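Local coordinates for uncharacterized protein (Corynebacterium diphtheriae, PDB 3V7B) that is of unknown function but belongs to the DUF2020 family, which is probably related to the Mog1p/PsbP-like proteins, at residues G106-H111 against A115-Q120; V126-N131 against L136-M141. All blocks are in the same frame, centred on the assembly; numbering follows the deposited sequence.

Contact 1: G106-H111 against A115-Q120; sequences GGRAGH and AVYAVQ
A beta hairpin of the antiparallel sheet brings G106-H111 and A115-Q120 side by side, their directions 174° apart. In the hydrogen-bonded pair G107 and A118, G107 N donates to A118 O at 2.8 Å, and A118 N returns a bond to G107 O at 2.9 Å. A109 and V116 form the second such pair: V116 N reaches A109 O at 2.9 Å, whereas the reverse bond from A109 N to V116 O is longer, 3.2 Å. R108-Y117 lies between them, with G106-V119 and G110-A115 beyond either end; here CA-H groups point at the same oxygens, and R108 CA lies 3.2 Å from V116 O.

The main side-chain pair is R108 with Y117, which run alongside each other on the face bearing A115. R108 CG sits between the backbone N and the carbonyl carbon (chi1 54°), and from there the extended chain passes the tyrosine: CB is 3.6 Å from Y117 CD1, approaching the ring obliquely, and CD follows along the same flank. The guanidinium stands perpendicular to the ring; its NH1 forms a salt bridge with E139 OE1 and NE a hydrogen bond with P97 O, while Y117 OH bonds to E100 O. On the other face A109 CB meets V116 CG1 at 4.2 Å, small against branched. G106 CA lies 3.0 Å from A118 O, a closeness that suits a residue with no side chain, and V119 CG1 lies beside G106 N.

Alternate residues thus spend their backbone N-H and C=O groups on this pairing, and those between turn to strands 96-98 and 124-130. The long aliphatic stem of R108 lies against an aromatic ring while its charge is delivered to a carboxylate on the covering helix.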
loop_
_atom_site.group_PDB
_atom_site.type_symbol
_atom_site.label_atom_id
_atom_site.label_comp_id
_atom_site.label_asym_id
_atom_site.label_seq_id
_atom_site.Cartn_x
_atom_site.Cartn_y
_atom_site.Cartn_z
ATOM N N GLY A 106 -3.332 10.806 -7.194
ATOM C CA GLY A 106 -3.964 10.558 -5.931
ATOM C C GLY A 106 -3.395 11.559 -4.911
ATOM O O GLY A 106 -3.224 12.719 -5.282
ATOM N N GLY A 107 -3.039 11.081 -3.728
ATOM C CA GLY A 107 -2.567 11.958 -2.603
ATOM C C GLY A 107 -1.522 11.298 -1.714
ATOM O O GLY A 107 -1.334 10.068 -1.730
ATOM N N ARG A 108 -0.874 12.115 -0.895
ATOM C CA ARG A 108 0.199 11.676 -0.050
ATOM C C ARG A 108 0.270 12.644 1.140
ATOM O O ARG A 108 -0.156 13.808 1.030
ATOM C CB ARG A 108 1.547 11.640 -0.802
ATOM C CG ARG A 108 1.929 12.940 -1.470
ATOM C CD ARG A 108 3.340 12.960 -2.011
ATOM N NE ARG A 108 3.568 14.240 -2.705
ATOM C CZ ARG A 108 4.763 14.691 -3.108
ATOM N NH1 ARG A 108 5.853 13.944 -2.923
ATOM N NH2 ARG A 108 4.868 15.886 -3.718
ATOM N N ALA A 109 0.761 12.148 2.262
ATOM C CA ALA A 109 0.825 12.896 3.514
ATOM C C ALA A 109 1.759 12.103 4.441
ATOM O O ALA A 109 1.771 10.823 4.403
ATOM C CB ALA A 109 -0.548 13.012 4.169
ATOM N N GLY A 110 2.574 12.831 5.212
ATOM C CA GLY A 110 3.429 12.215 6.203
ATOM C C GLY A 110 3.268 13.019 7.493
ATOM O O GLY A 110 3.470 14.210 7.460
ATOM N N HIS A 111 2.813 12.401 8.589
ATOM C CA HIS A 111 2.623 13.113 9.900
ATOM C C HIS A 111 3.200 12.308 11.043
ATOM O O HIS A 111 3.821 11.277 10.822
ATOM C CB HIS A 111 1.139 13.349 10.174
ATOM C CG HIS A 111 0.412 14.054 9.065
ATOM N ND1 HIS A 111 0.763 15.292 8.621
ATOM C CD2 HIS A 111 -0.697 13.663 8.310
ATOM C CE1 HIS A 111 -0.066 15.663 7.624
ATOM N NE2 HIS A 111 -0.964 14.667 7.433
ATOM N N ALA A 115 2.367 7.671 7.427
ATOM C CA ALA A 115 2.386 8.281 6.133
ATOM C C ALA A 115 1.478 7.455 5.254
ATOM O O ALA A 115 1.329 6.282 5.495
ATOM C CB ALA A 115 3.806 8.302 5.554
ATOM N N VAL A 116 1.008 8.063 4.186
ATOM C CA VAL A 116 0.236 7.371 3.153
ATOM C C VAL A 116 0.615 7.880 1.764
ATOM O O VAL A 116 1.022 9.035 1.573
ATOM C CB VAL A 116 -1.294 7.531 3.381
ATOM C CG1 VAL A 116 -1.700 9.028 3.256
ATOM C CG2 VAL A 116 -2.124 6.524 2.517
ATOM N N TYR A 117 0.470 7.006 0.777
ATOM C CA TYR A 117 0.691 7.365 -0.574
ATOM C C TYR A 117 -0.289 6.523 -1.355
ATOM O O TYR A 117 -0.250 5.255 -1.325
ATOM C CB TYR A 117 2.153 7.121 -1.033
ATOM C CG TYR A 117 2.459 7.633 -2.457
ATOM C CD1 TYR A 117 3.066 8.903 -2.641
ATOM C CD2 TYR A 117 2.200 6.871 -3.594
ATOM C CE1 TYR A 117 3.350 9.396 -3.888
ATOM C CE2 TYR A 117 2.487 7.363 -4.861
ATOM C CZ TYR A 117 3.090 8.633 -4.998
ATOM O OH TYR A 117 3.410 9.181 -6.216
ATOM N N ALA A 118 -1.212 7.202 -2.018
ATOM C CA ALA A 118 -2.349 6.544 -2.680
ATOM C C ALA A 118 -2.620 7.118 -4.040
ATOM O O ALA A 118 -2.842 8.304 -4.212
ATOM C CB ALA A 118 -3.597 6.614 -1.814
ATOM N N VAL A 119 -2.538 6.259 -5.066
ATOM C CA VAL A 119 -2.707 6.706 -6.420
ATOM C C VAL A 119 -3.523 5.735 -7.228
ATOM O O VAL A 119 -3.612 4.570 -6.908
ATOM C CB VAL A 119 -1.382 6.924 -7.180
ATOM C CG1 VAL A 119 -0.617 8.193 -6.616
ATOM C CG2 VAL A 119 -0.520 5.609 -7.123
ATOM N N GLN A 120 -4.195 6.268 -8.218
ATOM C CA GLN A 120 -4.877 5.396 -9.201
ATOM C C GLN A 120 -4.557 5.759 -10.631
ATOM O O GLN A 120 -4.162 6.871 -10.961
ATOM C CB GLN A 120 -6.378 5.392 -8.963
ATOM C CG GLN A 120 -7.141 6.695 -9.139
ATOM C CD GLN A 120 -7.255 7.281 -10.518
ATOM O OE1 GLN A 120 -7.492 6.613 -11.564
ATOM N NE2 GLN A 120 -7.123 8.554 -10.548
#

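Contact 2: V126-N131 against L136-M141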
loop_
_atom_site.group_PDB
_atom_site.type_symbol
_atom_site.label_atom_id
_atom_site.label_comp_id
_atom_site.label_asym_id
_atom_site.label_seq_id
_atom_site.Cartn_x
_atom_site.Cartn_y
_atom_site.Cartn_z
ATOM N N VAL A 126 -3.303 1.789 -6.002
ATOM C CA VAL A 126 -2.165 1.343 -5.223
ATOM C C VAL A 126 -2.077 2.258 -3.981
ATOM O O VAL A 126 -1.933 3.489 -4.108
ATOM C CB VAL A 126 -0.848 1.381 -6.047
ATOM C CG1 VAL A 126 0.388 1.088 -5.184
ATOM C CG2 VAL A 126 -0.901 0.421 -7.250
ATOM N N VAL A 127 -2.149 1.682 -2.786
ATOM C CA VAL A 127 -2.057 2.462 -1.535
ATOM C C VAL A 127 -0.922 1.862 -0.674
ATOM O O VAL A 127 -0.834 0.650 -0.482
ATOM C CB VAL A 127 -3.393 2.385 -0.710
ATOM C CG1 VAL A 127 -3.312 3.135 0.605
ATOM C CG2 VAL A 127 -4.625 2.825 -1.550
ATOM N N VAL A 128 -0.109 2.716 -0.080
ATOM C CA VAL A 128 0.909 2.262 0.790
ATOM C C VAL A 128 0.775 3.145 2.010
ATOM O O VAL A 128 0.643 4.368 1.858
ATOM C CB VAL A 128 2.321 2.429 0.174
ATOM C CG1 VAL A 128 3.427 2.139 1.149
ATOM C CG2 VAL A 128 2.539 1.550 -1.064
ATOM N N TRP A 129 0.761 2.491 3.170
ATOM C CA TRP A 129 0.799 3.145 4.451
ATOM C C TRP A 129 2.150 2.770 5.070
ATOM O O TRP A 129 2.618 1.629 4.925
ATOM C CB TRP A 129 -0.306 2.588 5.326
ATOM C CG TRP A 129 -1.692 2.994 4.953
ATOM C CD1 TRP A 129 -2.354 4.139 5.286
ATOM C CD2 TRP A 129 -2.638 2.195 4.213
ATOM N NE1 TRP A 129 -3.647 4.106 4.843
ATOM C CE2 TRP A 129 -3.873 2.959 4.168
ATOM C CE3 TRP A 129 -2.596 0.923 3.629
ATOM C CZ2 TRP A 129 -4.995 2.470 3.581
ATOM C CZ3 TRP A 129 -3.721 0.445 2.991
ATOM C CH2 TRP A 129 -4.891 1.165 2.949
ATOM N N SER A 130 2.753 3.718 5.750
ATOM C CA SER A 130 3.957 3.489 6.526
ATOM C C SER A 130 3.765 4.016 7.940
ATOM O O SER A 130 3.065 4.986 8.142
ATOM C CB SER A 130 5.144 4.231 5.914
ATOM O OG SER A 130 6.235 4.318 6.833
ATOM N N ASN A 131 4.446 3.396 8.896
ATOM C CA ASN A 131 4.404 3.870 10.293
ATOM C C ASN A 131 5.362 5.030 10.509
ATOM O O ASN A 131 5.461 5.530 11.623
ATOM C CB ASN A 131 4.639 2.727 11.324
ATOM C CG ASN A 131 6.080 2.240 11.357
ATOM O OD1 ASN A 131 6.895 2.608 10.520
ATOM N ND2 ASN A 131 6.404 1.395 12.363
ATOM N N LEU A 136 7.869 10.262 1.653
ATOM C CA LEU A 136 8.788 9.763 0.662
ATOM C C LEU A 136 8.960 8.255 0.796
ATOM O O LEU A 136 9.075 7.597 -0.181
ATOM C CB LEU A 136 10.169 10.475 0.702
ATOM C CG LEU A 136 11.205 10.076 -0.391
ATOM C CD1 LEU A 136 10.654 10.087 -1.827
ATOM C CD2 LEU A 136 12.504 10.911 -0.260
ATOM N N LYS A 137 8.946 7.698 1.999
ATOM C CA LYS A 137 9.127 6.259 2.168
ATOM C C LYS A 137 8.006 5.429 1.507
ATOM O O LYS A 137 8.255 4.465 0.777
ATOM C CB LYS A 137 9.312 5.921 3.646
ATOM C CG LYS A 137 10.676 6.393 4.140
ATOM C CD LYS A 137 10.766 6.280 5.668
ATOM C CE LYS A 137 12.125 6.713 6.206
ATOM N NZ LYS A 137 12.299 6.303 7.668
ATOM N N ALA A 138 6.784 5.876 1.727
ATOM C CA ALA A 138 5.574 5.318 1.174
ATOM C C ALA A 138 5.578 5.502 -0.345
ATOM O O ALA A 138 5.206 4.583 -1.125
ATOM C CB ALA A 138 4.345 5.995 1.798
ATOM N N GLU A 139 6.028 6.653 -0.786
ATOM C CA GLU A 139 6.110 6.933 -2.231
ATOM C C GLU A 139 7.076 5.988 -2.937
ATOM O O GLU A 139 6.786 5.485 -3.974
ATOM C CB GLU A 139 6.531 8.363 -2.442
ATOM C CG GLU A 139 6.743 8.719 -3.889
ATOM C CD GLU A 139 7.003 10.219 -4.061
ATOM O OE1 GLU A 139 6.482 11.024 -3.252
ATOM O OE2 GLU A 139 7.700 10.556 -5.017
ATOM N N LEU A 140 8.224 5.725 -2.335
ATOM C CA LEU A 140 9.242 4.814 -2.924
ATOM C C LEU A 140 8.746 3.402 -3.015
ATOM O O LEU A 140 8.932 2.728 -4.031
ATOM C CB LEU A 140 10.518 4.838 -2.094
ATOM C CG LEU A 140 11.381 6.105 -2.119
ATOM C CD1 LEU A 140 12.472 6.094 -1.021
ATOM C CD2 LEU A 140 11.976 6.261 -3.527
HETATM N N MSE A 141 8.050 2.981 -1.958
HETATM C CA MSE A 141 7.440 1.671 -1.963
HETATM C C MSE A 141 6.331 1.536 -3.020
HETATM O O MSE A 141 6.241 0.527 -3.690
HETATM C CB MSE A 141 6.961 1.330 -0.516
HETATM C CG MSE A 141 8.091 1.060 0.420
HETATM SE SE MSE A 141 7.534 0.444 2.195
HETATM C CE MSE A 141 6.918 2.103 2.980
#
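V128 meets A138 and M141 where strand 126-130 faces helix 136-141, with S130 adding a second contact to M141; no hydrogen bond joins the segments. The CG1 branch of V128, anti to the backbone N (chi1 172°), lies 4.0 Å from A138 CB and 3.9 Å from M141 CE, and also rests against A138 O. CG2 touches the helix more lightly, at A138 O alone. A138 and M141 stand three residues apart, close to one helical turn, so both CB atoms point toward the strand. The small alanine lets the backbones come close, with V128 CA and A138 CA 5.6 Å apart; a beta-branched residue fits the extended strand beneath.

M141, a selenomethionine in this crystal, fills the neighbouring place with a flexible chain. Its bend at chi3, -76°, folds the terminal methyl back so that CE serves two partners, V128 CG1 and, at 4.0 Å, S130 CB. S130 therefore offers its carbon to the helix, while OG bonds to N40 and to Q132 N, which satisfies a buried hydroxyl.

Farther out, V128 also packs on V71 of strand 69-75, and M141 extends to A69 on that strand and to W35 and N40 of helix 33-40. A138 touches Y117 of strand 114-121. With short-segment axes 7.7 Å apart at closest approach and directions 141° apart, helix 135-149 lies on the sheet face that bears V128 and Y117, with helix 33-40 touching it at M141.

Contact 1 closes before contact 2 opens, and their centres lie 7 Å apart within one antiparallel sheet. Strands 105-111, 114-121 and 124-130 follow one another in the chain and sit side by side, so contact 1 is a lateral join in the sheet, whereas contact 2 packs a helix onto it. The two meet directly: Y117 O and V128 N, 2.8 Å apart, probably hydrogen-bond, as do A115 N and S130 O, while Y117 CE1 packs on E139 CG. Helix 135-149, part of contact 2, also touches contact 1 through Y117 and the R108-E139 salt bridge, joining three successive strands and the C-terminal helix on one side of the sheet.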